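Local coordinates for protein NANS (YJHS), A 9-O-acetyl N-acetylneuraminic acid esterase (PDB 3PT5) that probably removes the 9-O-acetyl group from 9-O-acetyl-N-acetylneuraminic acid, as an SGNH-type esterase needed for growth on this sialic acid, at residues A[17-22]-A[119-124]; A[40-45]-A[97-102]; A[53-58]-A[123-128]; A[87-92]-A[303-308]. All blocks are in the same frame, centred on the assembly; numbering follows the deposited sequence.

Contact 1 (A[17-22]-A[119-124]); sequences SPDYYY and PDNAGI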
loop_
_atom_site.group_PDB
_atom_site.type_symbol
_atom_site.label_atom_id
_atom_site.label_comp_id
_atom_site.label_asym_id
_atom_site.label_seq_id
_atom_site.Cartn_x
_atom_site.Cartn_y
_atom_site.Cartn_z
ATOM N N SER A 17 -11.166 -18.034 14.245
ATOM C CA SER A 17 -9.907 -17.428 13.811
ATOM C C SER A 17 -9.105 -18.408 12.940
ATOM O O SER A 17 -9.186 -19.625 13.129
ATOM C CB SER A 17 -9.103 -16.940 14.994
ATOM O OG SER A 17 -8.705 -18.039 15.779
ATOM N N PRO A 18 -8.370 -17.884 11.945
ATOM C CA PRO A 18 -7.654 -18.769 11.027
ATOM C C PRO A 18 -6.566 -19.584 11.706
ATOM O O PRO A 18 -6.046 -19.181 12.772
ATOM C CB PRO A 18 -6.997 -17.788 10.035
ATOM C CG PRO A 18 -7.877 -16.591 10.064
ATOM C CD PRO A 18 -8.336 -16.474 11.500
ATOM N N ASP A 19 -6.188 -20.703 11.077
ATOM C CA ASP A 19 -5.036 -21.482 11.548
ATOM C C ASP A 19 -3.731 -20.784 11.247
ATOM O O ASP A 19 -2.752 -20.953 11.966
ATOM C CB ASP A 19 -4.965 -22.855 10.883
ATOM C CG ASP A 19 -5.933 -23.846 11.469
ATOM O OD1 ASP A 19 -6.365 -23.657 12.635
ATOM O OD2 ASP A 19 -6.206 -24.837 10.770
ATOM N N TYR A 20 -3.701 -20.052 10.138
ATOM C CA TYR A 20 -2.480 -19.357 9.719
ATOM C C TYR A 20 -2.864 -18.368 8.625
ATOM O O TYR A 20 -4.014 -18.314 8.202
ATOM C CB TYR A 20 -1.389 -20.342 9.201
ATOM C CG TYR A 20 -1.763 -21.010 7.897
ATOM C CD1 TYR A 20 -1.329 -20.487 6.671
ATOM C CD2 TYR A 20 -2.585 -22.153 7.873
ATOM C CE1 TYR A 20 -1.723 -21.060 5.452
ATOM C CE2 TYR A 20 -2.959 -22.733 6.673
ATOM C CZ TYR A 20 -2.523 -22.178 5.462
ATOM O OH TYR A 20 -2.896 -22.761 4.269
ATOM N N TYR A 21 -1.882 -17.576 8.195
ATOM C CA TYR A 21 -2.112 -16.460 7.256
ATOM C C TYR A 21 -1.170 -16.519 6.066
ATOM O O TYR A 21 -0.020 -16.922 6.185
ATOM C CB TYR A 21 -1.929 -15.092 7.935
ATOM C CG TYR A 21 -3.000 -14.810 8.987
ATOM C CD1 TYR A 21 -4.175 -14.191 8.618
ATOM C CD2 TYR A 21 -2.822 -15.173 10.332
ATOM C CE1 TYR A 21 -5.172 -13.937 9.526
ATOM C CE2 TYR A 21 -3.837 -14.908 11.278
ATOM C CZ TYR A 21 -5.008 -14.292 10.842
ATOM O OH TYR A 21 -6.072 -14.004 11.670
ATOM N N TYR A 22 -1.697 -16.100 4.920
ATOM C CA TYR A 22 -0.884 -15.755 3.761
ATOM C C TYR A 22 -0.581 -14.277 3.961
ATOM O O TYR A 22 -1.486 -13.488 4.129
ATOM C CB TYR A 22 -1.681 -15.920 2.478
ATOM C CG TYR A 22 -1.855 -17.337 1.976
ATOM C CD1 TYR A 22 -1.495 -17.672 0.673
ATOM C CD2 TYR A 22 -2.410 -18.325 2.769
ATOM C CE1 TYR A 22 -1.671 -18.962 0.179
ATOM C CE2 TYR A 22 -2.583 -19.631 2.280
ATOM C CZ TYR A 22 -2.199 -19.936 0.981
ATOM O OH TYR A 22 -2.360 -21.222 0.481
ATOM N N PRO A 119 -6.910 -21.595 1.253
ATOM C CA PRO A 119 -7.697 -22.594 1.979
ATOM C C PRO A 119 -8.664 -22.028 3.013
ATOM O O PRO A 119 -8.388 -21.013 3.570
ATOM C CB PRO A 119 -6.630 -23.446 2.658
ATOM C CG PRO A 119 -5.439 -23.320 1.759
ATOM C CD PRO A 119 -5.464 -21.872 1.342
ATOM N N ASP A 120 -9.779 -22.710 3.274
ATOM C CA ASP A 120 -10.756 -22.213 4.267
ATOM C C ASP A 120 -10.181 -21.871 5.650
ATOM O O ASP A 120 -10.761 -21.074 6.373
ATOM C CB ASP A 120 -11.898 -23.226 4.487
ATOM C CG ASP A 120 -12.913 -23.240 3.367
ATOM O OD1 ASP A 120 -12.940 -22.311 2.518
ATOM O OD2 ASP A 120 -13.730 -24.193 3.357
ATOM N N ASN A 121 -9.084 -22.511 6.037
ATOM C CA ASN A 121 -8.540 -22.388 7.367
ATOM C C ASN A 121 -7.400 -21.355 7.415
ATOM O O ASN A 121 -6.716 -21.195 8.424
ATOM C CB ASN A 121 -8.094 -23.761 7.880
ATOM C CG ASN A 121 -6.882 -24.314 7.124
ATOM O OD1 ASN A 121 -6.750 -24.145 5.911
ATOM N ND2 ASN A 121 -5.998 -24.974 7.844
ATOM N N ALA A 122 -7.240 -20.644 6.300
ATOM C CA ALA A 122 -6.249 -19.577 6.189
ATOM C C ALA A 122 -6.906 -18.213 6.092
ATOM O O ALA A 122 -8.047 -18.078 5.604
ATOM C CB ALA A 122 -5.378 -19.810 4.962
ATOM N N GLY A 123 -6.200 -17.189 6.551
ATOM C CA GLY A 123 -6.642 -15.826 6.313
ATOM C C GLY A 123 -5.552 -15.086 5.540
ATOM O O GLY A 123 -4.574 -15.677 5.137
ATOM N N ILE A 124 -5.748 -13.787 5.360
ATOM C CA ILE A 124 -4.790 -12.938 4.683
ATOM C C ILE A 124 -4.347 -11.897 5.718
ATOM O O ILE A 124 -5.201 -11.334 6.415
ATOM C CB ILE A 124 -5.420 -12.178 3.459
ATOM C CG1 ILE A 124 -5.960 -13.125 2.345
ATOM C CG2 ILE A 124 -4.418 -11.167 2.907
ATOM C CD1 ILE A 124 -4.890 -13.722 1.444
HETATM O O HOH W 1 -4.551 -24.953 4.572
#

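Contact 2 (A[40-45]-A[97-102]); sequences PLPDRE and HQTQYG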
loop_
_atom_site.group_PDB
_atom_site.type_symbol
_atom_site.label_atom_id
_atom_site.label_comp_id
_atom_site.label_asym_id
_atom_site.label_seq_id
_atom_site.Cartn_x
_atom_site.Cartn_y
_atom_site.Cartn_z
ATOM N N PRO A 40 -15.545 6.235 1.644
ATOM C CA PRO A 40 -15.492 4.792 1.926
ATOM C C PRO A 40 -16.879 4.170 1.886
ATOM O O PRO A 40 -17.869 4.851 2.163
ATOM C CB PRO A 40 -14.958 4.731 3.375
ATOM C CG PRO A 40 -14.328 6.116 3.615
ATOM C CD PRO A 40 -15.230 7.026 2.843
ATOM N N LEU A 41 -16.949 2.885 1.545
ATOM C CA LEU A 41 -18.236 2.232 1.390
ATOM C C LEU A 41 -18.200 0.979 2.258
ATOM O O LEU A 41 -18.090 -0.126 1.734
ATOM C CB LEU A 41 -18.483 1.862 -0.089
ATOM C CG LEU A 41 -18.563 3.025 -1.077
ATOM C CD1 LEU A 41 -18.595 2.555 -2.523
ATOM C CD2 LEU A 41 -19.784 3.845 -0.732
ATOM N N PRO A 42 -18.255 1.149 3.593
ATOM C CA PRO A 42 -17.981 0.025 4.497
ATOM C C PRO A 42 -19.019 -1.095 4.479
ATOM O O PRO A 42 -18.745 -2.172 4.991
ATOM C CB PRO A 42 -17.943 0.677 5.878
ATOM C CG PRO A 42 -18.715 1.924 5.745
ATOM C CD PRO A 42 -18.514 2.396 4.337
ATOM N N ASP A 43 -20.188 -0.855 3.904
ATOM C CA ASP A 43 -21.193 -1.922 3.801
ATOM C C ASP A 43 -21.035 -2.749 2.517
ATOM O O ASP A 43 -21.701 -3.779 2.328
ATOM C CB ASP A 43 -22.607 -1.325 3.875
ATOM C CG ASP A 43 -22.976 -0.851 5.278
ATOM O OD1 ASP A 43 -22.460 -1.421 6.263
ATOM O OD2 ASP A 43 -23.781 0.100 5.400
ATOM N N ARG A 44 -20.176 -2.291 1.617
ATOM C CA ARG A 44 -20.094 -2.880 0.296
ATOM C C ARG A 44 -18.662 -3.245 -0.013
ATOM O O ARG A 44 -18.106 -4.156 0.581
ATOM C CB ARG A 44 -20.630 -1.897 -0.761
ATOM C CG ARG A 44 -22.138 -1.618 -0.728
ATOM C CD ARG A 44 -22.447 -0.263 -1.392
ATOM N NE ARG A 44 -23.888 -0.036 -1.580
ATOM C CZ ARG A 44 -24.715 0.411 -0.633
ATOM N NH1 ARG A 44 -24.262 0.679 0.589
ATOM N NH2 ARG A 44 -26.006 0.592 -0.902
ATOM N N GLU A 45 -18.075 -2.497 -0.938
ATOM C CA GLU A 45 -16.767 -2.781 -1.494
ATOM C C GLU A 45 -15.664 -2.581 -0.456
ATOM O O GLU A 45 -14.594 -3.178 -0.571
ATOM C CB GLU A 45 -16.549 -1.921 -2.748
ATOM C CG GLU A 45 -17.750 -1.941 -3.769
ATOM C CD GLU A 45 -18.881 -0.944 -3.467
ATOM O OE1 GLU A 45 -19.171 -0.670 -2.282
ATOM O OE2 GLU A 45 -19.515 -0.424 -4.422
ATOM N N HIS A 97 -18.290 8.399 11.331
ATOM C CA HIS A 97 -16.821 8.461 11.392
ATOM C C HIS A 97 -16.152 7.287 12.122
ATOM O O HIS A 97 -14.921 7.241 12.262
ATOM C CB HIS A 97 -16.361 9.822 11.933
ATOM C CG HIS A 97 -16.753 10.976 11.065
ATOM N ND1 HIS A 97 -16.684 12.283 11.488
ATOM C CD2 HIS A 97 -17.204 11.022 9.788
ATOM C CE1 HIS A 97 -17.071 13.085 10.512
ATOM N NE2 HIS A 97 -17.399 12.344 9.472
ATOM N N GLN A 98 -16.972 6.334 12.572
ATOM C CA GLN A 98 -16.511 5.052 13.115
ATOM C C GLN A 98 -16.331 4.006 12.039
ATOM O O GLN A 98 -15.610 3.030 12.231
ATOM C CB GLN A 98 -17.537 4.468 14.083
ATOM C CG GLN A 98 -17.888 5.319 15.248
ATOM C CD GLN A 98 -16.797 5.317 16.253
ATOM O OE1 GLN A 98 -15.838 6.069 16.129
ATOM N NE2 GLN A 98 -16.924 4.469 17.265
ATOM N N THR A 99 -17.026 4.198 10.928
ATOM C CA THR A 99 -16.992 3.232 9.831
ATOM C C THR A 99 -16.526 3.836 8.513
ATOM O O THR A 99 -15.923 3.122 7.692
ATOM C CB THR A 99 -18.363 2.626 9.575
ATOM O OG1 THR A 99 -19.291 3.664 9.230
ATOM C CG2 THR A 99 -18.860 1.848 10.807
ATOM N N GLN A 100 -16.844 5.113 8.299
ATOM C CA GLN A 100 -16.536 5.815 7.029
ATOM C C GLN A 100 -15.433 6.859 7.189
ATOM O O GLN A 100 -15.449 7.888 6.511
ATOM C CB GLN A 100 -17.775 6.535 6.483
ATOM C CG GLN A 100 -18.874 5.650 5.991
ATOM C CD GLN A 100 -20.012 6.448 5.375
ATOM O OE1 GLN A 100 -20.603 7.286 6.050
ATOM N NE2 GLN A 100 -20.324 6.186 4.092
ATOM N N TYR A 101 -14.486 6.574 8.062
ATOM C CA TYR A 101 -13.395 7.493 8.381
ATOM C C TYR A 101 -12.356 7.553 7.272
ATOM O O TYR A 101 -12.089 6.563 6.611
ATOM C CB TYR A 101 -12.702 7.057 9.676
ATOM C CG TYR A 101 -12.356 5.566 9.739
ATOM C CD1 TYR A 101 -11.123 5.088 9.280
ATOM C CD2 TYR A 101 -13.249 4.655 10.256
ATOM C CE1 TYR A 101 -10.811 3.747 9.316
ATOM C CE2 TYR A 101 -12.959 3.296 10.297
ATOM C CZ TYR A 101 -11.731 2.846 9.824
ATOM O OH TYR A 101 -11.422 1.519 9.868
ATOM N N GLY A 102 -11.749 8.713 7.081
ATOM C CA GLY A 102 -10.517 8.768 6.313
ATOM C C GLY A 102 -10.623 8.582 4.814
ATOM O O GLY A 102 -11.679 8.732 4.200
#

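Contact 3 (A[53-58]-A[123-128]); sequences KQLARF and GILIVP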
loop_
_atom_site.group_PDB
_atom_site.type_symbol
_atom_site.label_atom_id
_atom_site.label_comp_id
_atom_site.label_asym_id
_atom_site.label_seq_id
_atom_site.Cartn_x
_atom_site.Cartn_y
_atom_site.Cartn_z
ATOM N N LYS A 53 -6.789 -9.472 7.872
ATOM C CA LYS A 53 -6.162 -8.790 9.021
ATOM C C LYS A 53 -4.990 -7.929 8.580
ATOM O O LYS A 53 -4.567 -7.977 7.413
ATOM C CB LYS A 53 -5.688 -9.826 10.050
ATOM C CG LYS A 53 -6.747 -10.763 10.530
ATOM C CD LYS A 53 -7.776 -10.056 11.402
ATOM C CE LYS A 53 -8.752 -11.089 11.979
ATOM N NZ LYS A 53 -9.956 -10.380 12.504
ATOM N N GLN A 54 -4.520 -7.095 9.502
ATOM C CA GLN A 54 -3.310 -6.315 9.278
ATOM C C GLN A 54 -2.521 -6.268 10.559
ATOM O O GLN A 54 -3.057 -6.553 11.625
ATOM C CB GLN A 54 -3.640 -4.896 8.780
ATOM C CG GLN A 54 -4.376 -4.008 9.848
ATOM C CD GLN A 54 -4.711 -2.637 9.338
ATOM O OE1 GLN A 54 -3.840 -1.948 8.786
ATOM N NE2 GLN A 54 -5.980 -2.208 9.521
ATOM N N LEU A 55 -1.249 -5.919 10.456
ATOM C CA LEU A 55 -0.455 -5.623 11.642
ATOM C C LEU A 55 -0.681 -4.188 12.071
ATOM O O LEU A 55 -0.437 -3.262 11.308
ATOM C CB LEU A 55 1.033 -5.885 11.411
ATOM C CG LEU A 55 1.581 -7.306 11.235
ATOM C CD1 LEU A 55 3.094 -7.237 11.299
ATOM C CD2 LEU A 55 1.095 -8.262 12.302
ATOM N N ALA A 56 -1.141 -4.013 13.311
ATOM C CA ALA A 56 -1.459 -2.672 13.836
ATOM C C ALA A 56 -0.247 -1.770 14.006
ATOM O O ALA A 56 0.876 -2.221 14.128
ATOM C CB ALA A 56 -2.182 -2.777 15.183
ATOM N N ARG A 57 -0.520 -0.465 14.055
ATOM C CA ARG A 57 0.500 0.549 14.269
ATOM C C ARG A 57 -0.005 1.600 15.245
ATOM O O ARG A 57 0.733 1.982 16.163
ATOM C CB ARG A 57 0.910 1.227 12.954
ATOM C CG ARG A 57 2.090 2.189 13.125
ATOM C CD ARG A 57 2.504 2.881 11.816
ATOM N NE ARG A 57 2.783 1.934 10.735
ATOM C CZ ARG A 57 3.977 1.402 10.507
ATOM N NH1 ARG A 57 4.162 0.551 9.502
ATOM N NH2 ARG A 57 5.009 1.746 11.269
ATOM N N PHE A 58 -1.235 2.066 15.037
ATOM C CA PHE A 58 -1.746 3.236 15.763
ATOM C C PHE A 58 -2.190 2.786 17.149
ATOM O O PHE A 58 -2.192 1.591 17.456
ATOM C CB PHE A 58 -2.912 3.880 15.008
ATOM C CG PHE A 58 -2.628 4.124 13.522
ATOM C CD1 PHE A 58 -1.362 4.525 13.077
ATOM C CD2 PHE A 58 -3.640 3.968 12.586
ATOM C CE1 PHE A 58 -1.125 4.730 11.720
ATOM C CE2 PHE A 58 -3.409 4.188 11.239
ATOM C CZ PHE A 58 -2.162 4.561 10.812
ATOM N N GLY A 123 -6.200 -17.189 6.551
ATOM C CA GLY A 123 -6.642 -15.826 6.313
ATOM C C GLY A 123 -5.552 -15.086 5.540
ATOM O O GLY A 123 -4.574 -15.677 5.137
ATOM N N ILE A 124 -5.748 -13.787 5.360
ATOM C CA ILE A 124 -4.790 -12.938 4.683
ATOM C C ILE A 124 -4.347 -11.897 5.718
ATOM O O ILE A 124 -5.201 -11.334 6.415
ATOM C CB ILE A 124 -5.420 -12.178 3.459
ATOM C CG1 ILE A 124 -5.960 -13.125 2.345
ATOM C CG2 ILE A 124 -4.418 -11.167 2.907
ATOM C CD1 ILE A 124 -4.890 -13.722 1.444
ATOM N N LEU A 125 -3.035 -11.668 5.801
ATOM C CA LEU A 125 -2.436 -10.736 6.766
ATOM C C LEU A 125 -1.628 -9.728 5.990
ATOM O O LEU A 125 -0.599 -10.054 5.418
ATOM C CB LEU A 125 -1.526 -11.438 7.784
ATOM C CG LEU A 125 -0.823 -10.543 8.821
ATOM C CD1 LEU A 125 -1.821 -9.739 9.637
ATOM C CD2 LEU A 125 0.102 -11.366 9.721
ATOM N N ILE A 126 -2.119 -8.487 5.950
ATOM C CA ILE A 126 -1.399 -7.416 5.257
ATOM C C ILE A 126 -0.443 -6.732 6.245
ATOM O O ILE A 126 -0.791 -6.533 7.409
ATOM C CB ILE A 126 -2.414 -6.376 4.692
ATOM C CG1 ILE A 126 -3.311 -7.018 3.611
ATOM C CG2 ILE A 126 -1.734 -5.107 4.180
ATOM C CD1 ILE A 126 -2.640 -7.846 2.556
ATOM N N VAL A 127 0.756 -6.408 5.766
ATOM C CA VAL A 127 1.767 -5.698 6.545
ATOM C C VAL A 127 1.952 -4.275 5.925
ATOM O O VAL A 127 2.708 -4.104 4.991
ATOM C CB VAL A 127 3.124 -6.484 6.616
ATOM C CG1 VAL A 127 4.141 -5.765 7.523
ATOM C CG2 VAL A 127 2.891 -7.924 7.108
ATOM N N PRO A 128 1.199 -3.273 6.447
ATOM C CA PRO A 128 1.224 -1.949 5.831
ATOM C C PRO A 128 2.422 -1.137 6.313
ATOM O O PRO A 128 2.552 -0.854 7.518
ATOM C CB PRO A 128 -0.148 -1.343 6.217
ATOM C CG PRO A 128 -0.575 -2.093 7.419
ATOM C CD PRO A 128 0.195 -3.375 7.521
#

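Contact 4 (A[87-92]-A[303-308]); sequences QSYHHP and NWTTAL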
loop_
_atom_site.group_PDB
_atom_site.type_symbol
_atom_site.label_atom_id
_atom_site.label_comp_id
_atom_site.label_asym_id
_atom_site.label_seq_id
_atom_site.Cartn_x
_atom_site.Cartn_y
_atom_site.Cartn_z
ATOM N N GLN A 87 -6.417 8.276 8.777
ATOM C CA GLN A 87 -7.747 7.886 9.226
ATOM C C GLN A 87 -8.652 9.041 9.611
ATOM O O GLN A 87 -9.860 8.861 9.679
ATOM C CB GLN A 87 -7.661 6.864 10.361
ATOM C CG GLN A 87 -6.913 5.578 10.008
ATOM C CD GLN A 87 -7.076 4.583 11.094
ATOM O OE1 GLN A 87 -7.087 4.952 12.280
ATOM N NE2 GLN A 87 -7.167 3.307 10.733
ATOM N N SER A 88 -8.065 10.215 9.841
ATOM C CA SER A 88 -8.825 11.441 10.121
ATOM C C SER A 88 -9.053 12.371 8.909
ATOM O O SER A 88 -9.674 13.425 9.037
ATOM C CB SER A 88 -8.204 12.214 11.302
ATOM O OG SER A 88 -8.257 11.438 12.499
ATOM N N TYR A 89 -8.590 11.965 7.725
ATOM C CA TYR A 89 -8.865 12.749 6.536
ATOM C C TYR A 89 -10.262 12.423 6.010
ATOM O O TYR A 89 -10.390 11.880 4.905
ATOM C CB TYR A 89 -7.832 12.444 5.458
ATOM C CG TYR A 89 -6.503 13.114 5.670
ATOM C CD1 TYR A 89 -5.559 12.561 6.525
ATOM C CD2 TYR A 89 -6.182 14.286 4.988
ATOM C CE1 TYR A 89 -4.297 13.151 6.701
ATOM C CE2 TYR A 89 -4.928 14.882 5.148
ATOM C CZ TYR A 89 -4.008 14.324 6.029
ATOM O OH TYR A 89 -2.763 14.915 6.206
ATOM N N HIS A 90 -11.299 12.725 6.786
ATOM C CA HIS A 90 -12.651 12.323 6.424
ATOM C C HIS A 90 -13.161 13.048 5.208
ATOM O O HIS A 90 -12.853 14.245 4.993
ATOM C CB HIS A 90 -13.647 12.587 7.565
ATOM C CG HIS A 90 -13.211 12.040 8.886
ATOM N ND1 HIS A 90 -12.692 10.767 9.040
ATOM C CD2 HIS A 90 -13.235 12.586 10.126
ATOM C CE1 HIS A 90 -12.392 10.563 10.314
ATOM N NE2 HIS A 90 -12.735 11.647 10.996
ATOM N N HIS A 91 -13.975 12.331 4.432
ATOM C CA HIS A 91 -14.733 12.926 3.367
ATOM C C HIS A 91 -15.819 13.833 3.984
ATOM O O HIS A 91 -16.406 13.483 5.011
ATOM C CB HIS A 91 -15.392 11.796 2.573
ATOM C CG HIS A 91 -16.001 12.246 1.301
ATOM N ND1 HIS A 91 -17.248 12.827 1.243
ATOM C CD2 HIS A 91 -15.538 12.211 0.027
ATOM C CE1 HIS A 91 -17.540 13.116 -0.012
ATOM N NE2 HIS A 91 -16.517 12.754 -0.772
ATOM N N PRO A 92 -16.059 15.018 3.405
ATOM C CA PRO A 92 -17.118 15.908 3.971
ATOM C C PRO A 92 -18.496 15.258 4.181
ATOM O O PRO A 92 -19.244 15.670 5.075
ATOM C CB PRO A 92 -17.246 17.040 2.946
ATOM C CG PRO A 92 -16.205 16.781 1.883
ATOM C CD PRO A 92 -15.378 15.591 2.226
ATOM N N ASN A 303 -10.091 19.887 3.651
ATOM C CA ASN A 303 -10.262 18.458 3.908
ATOM C C ASN A 303 -9.608 17.501 2.888
ATOM O O ASN A 303 -9.682 16.279 3.071
ATOM C CB ASN A 303 -11.748 18.125 4.115
ATOM C CG ASN A 303 -12.569 18.502 2.954
ATOM O OD1 ASN A 303 -12.294 18.074 1.826
ATOM N ND2 ASN A 303 -13.578 19.329 3.186
ATOM N N TRP A 304 -8.943 18.021 1.866
ATOM C CA TRP A 304 -8.332 17.099 0.885
ATOM C C TRP A 304 -6.894 16.774 1.276
ATOM O O TRP A 304 -6.385 17.336 2.243
ATOM C CB TRP A 304 -8.452 17.625 -0.548
ATOM C CG TRP A 304 -7.711 18.888 -0.906
ATOM C CD1 TRP A 304 -6.519 19.337 -0.403
ATOM C CD2 TRP A 304 -8.078 19.803 -1.931
ATOM N NE1 TRP A 304 -6.138 20.495 -1.055
ATOM C CE2 TRP A 304 -7.084 20.802 -1.989
ATOM C CE3 TRP A 304 -9.163 19.884 -2.813
ATOM C CZ2 TRP A 304 -7.140 21.858 -2.901
ATOM C CZ3 TRP A 304 -9.225 20.952 -3.692
ATOM C CH2 TRP A 304 -8.234 21.924 -3.715
ATOM N N THR A 305 -6.250 15.872 0.540
ATOM C CA THR A 305 -4.902 15.479 0.861
ATOM C C THR A 305 -4.001 16.574 0.301
ATOM O O THR A 305 -3.608 17.494 1.038
ATOM C CB THR A 305 -4.570 14.056 0.339
ATOM O OG1 THR A 305 -4.824 13.985 -1.066
ATOM C CG2 THR A 305 -5.417 13.028 1.085
ATOM N N THR A 306 -3.803 16.537 -1.008
ATOM C CA THR A 306 -2.823 17.341 -1.697
ATOM C C THR A 306 -3.561 18.276 -2.682
ATOM O O THR A 306 -4.570 17.875 -3.284
ATOM C CB THR A 306 -1.845 16.361 -2.401
ATOM O OG1 THR A 306 -0.925 15.802 -1.432
ATOM C CG2 THR A 306 -1.108 17.017 -3.542
ATOM N N ALA A 307 -3.093 19.521 -2.838
ATOM C CA ALA A 307 -3.693 20.423 -3.805
ATOM C C ALA A 307 -3.680 19.882 -5.243
ATOM O O ALA A 307 -4.618 20.114 -6.004
ATOM C CB ALA A 307 -3.052 21.819 -3.720
ATOM N N LEU A 308 -2.629 19.137 -5.603
ATOM C CA LEU A 308 -2.549 18.441 -6.894
ATOM C C LEU A 308 -3.438 17.205 -6.874
ATOM O O LEU A 308 -3.075 16.199 -6.275
ATOM C CB LEU A 308 -1.097 18.013 -7.176
ATOM C CG LEU A 308 -0.110 19.101 -7.619
ATOM C CD1 LEU A 308 1.326 18.558 -7.679
ATOM C CD2 LEU A 308 -0.509 19.713 -8.971
HETATM O O HOH W 2 -10.442 15.397 5.586
#

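Contact 1 (A[17-22]-A[119-124])
Y20 and Y22 pack against A122 and P119 on one side of a parallel strand pair. The Y20 ring lies over the A122 methyl in a CH-pi contact, with A122 CB 4.1 Å from the centroid of the Y20 ring. The methyl is offset toward the rim, nearest to CZ. Y20 CG stands between the backbone N and the carbonyl carbon (chi1 68°), which brings the ring over to 119-124. Y22 meets the same corner two residues further on: its OH is 3.3 Å from P119 CD, and its CE2 touches A122 CB. A water joins Y20 OH to N121 OD1; it donates to OD1 and lies in the Y20 ring plane.

N121 is held twice by D19. N121 ND2 donates to D19 OD2 over 2.9 Å, on the anti side of a carboxylate turned 89° from the amide. D19 N donates to N121 O at 2.7 Å. They tie down N121 in the type I turn P119-A122, which A122 N to P119 O closes. In the parallel ladder, G123 N binds Y20 O (3.0 Å) and Y22 N binds G123 O (2.9 Å). G123 has no side chain, and P18 and Y21 close in on its backbone.

Further out, D19 O accepts from N178 ND2 and A122 O from R51 NH2. Y21 pairs with K182, so strand 20-28 runs between strands 122-130 and 182-189. I124 faces helix 107-114.

Contact 2 (A[40-45]-A[97-102])
Q100 reaches across to P40 and P42, and its side chain traces the contact. Q100 CB stays 4.5 Å from P40 CD, a loose approach. CG is anti to the carbonyl carbon (chi1 -69°), which sets it against the P42 ring, with Q100 CG 3.7 Å from P42 CD. Chain and ring meet there at about a right angle. Beyond CG the chain is extended, and CD passes on toward the P40 carbonyl. At the tip, Q100 NE2 donates a weak hydrogen bond to P40 O over 3.4 Å. OE1 turns to a firmer partner, the backbone N of T95. The bond to T95, with the weak one to P40, probably sets the rotation of the amide.

The prolines also press on the backbone of 97-102. P40 CG lies 3.6 Å from Q100 O and also touches the carbonyl oxygens of Y101 and G102. P42 CG meets T99 O at 3.6 Å and T99 CB at 3.9 Å. P42 sits in a type I turn from L41 to R44, closed by R44 N to L41 O.

Neither segment is helix or strand. Segment 40-45 belongs to the loop between strands 20-28 and 52-55. Its L41 and E45 side chains rest on R319 of helix 315-335. Segment 97-102 lies in the loop from strand 73-75 to helix 107-114, where Y101 OH binds T77 OG1 and Y101 O binds H78 NE2.

Contact 3 (A[53-58]-A[123-128])
P128 O is gripped by two arginines, R57 and R170. R57 NH1 donates to P128 O at 2.9 Å, with the oxygen 4° out of the guanidinium plane and the donor in the carbonyl plane. R57 reaches it with an extended start (chi1 -174°) and a bend at chi3. A salt bridge from NH2 to D166 and a bond from NE to H81 O hold the guanidinium in place.

The rest is a ladder in the mainly parallel central sheet of the SGNH-hydrolase fold. K53 N donates to I124 O at 2.8 Å, nearly straight, and I126 N donates to K53 O at 2.9 Å. L55 N to I126 O is longer, 3.1 Å. Q54 CA also touches I126 O.

On the side of K53 and L125, the L125 methyl CD1 lies 3.7 Å from Q54 C. The L55 and V127 side chains lie side by side, touching through CD1 and CG1. On the side of Q54 and I126, Q54 OE1 takes H81 N and NE2 gives to P75 O; OE1 also touches P128 CG.

Strand 122-130 and antiparallel strand 73-75 flank strand 52-55. Helix 162-176 packs on L55, L125 and V127 through A174, and on V127 also through R170.

Contact 4 (A[87-92]-A[303-308])
An inverse gamma turn centred on Y89 brings the surface loop 87-92 against the loop 303-308. The Y89 ring presents its edge to the other loop: Y89 CE2 is 4.1 Å from W304 O, which lies near the ring plane. Beside it, Y89 CD2 is 4.2 Å from T305 CG2, and the two side chains meet at about a right angle. T305 OG1 points to its own partner, E37 OE2.

The second patch is P92 on N303. The amide of N303 lies across the proline ring, with N303 ND2 3.9 Å from P92 CG. With chi1 at 58°, the N303 amide swings toward P92. Its OD1 accepts from S300 N, which holds the amide as it lies against P92.

Between the two patches a water bridges the backbones. It donates to H90 O at 2.7 Å and to N303 O at 2.8 Å. R299 NH2 makes a second link, since both Y89 O and N303 O accept from it. The polar links between the loops run through the water and R299; the direct contacts are van der Waals packing.

Segment 87-92 lies between strand 73-75 and helix 107-114, and H90 ND1 ties it to G102 N further along that loop. H91 NE2 binds G295 O. Segment 303-308 lies between strand 265-268 and helix 315-335.

Overall arrangement
From the N terminus, strand 20-28 first meets strand 122-130 in contact 1, closing a loop of about a hundred residues. Contact 2 is nested inside that loop and joins two of its irregular stretches. Contact 3 starts on strand 52-55 and ends on the same strand as contact 1, sharing G123 and I124; Y21 packs on both K53 and L125. Contacts 1 and 3 thus place strand 122-130 between its two neighbours in the central sheet. Contact 2 crosses contact 3. Contact 4 crosses all three, tying the loop before helix 107-114 to the one before helix 315-335. It touches contact 2 through H90 and G102, and contact 3 through Q87 and F58.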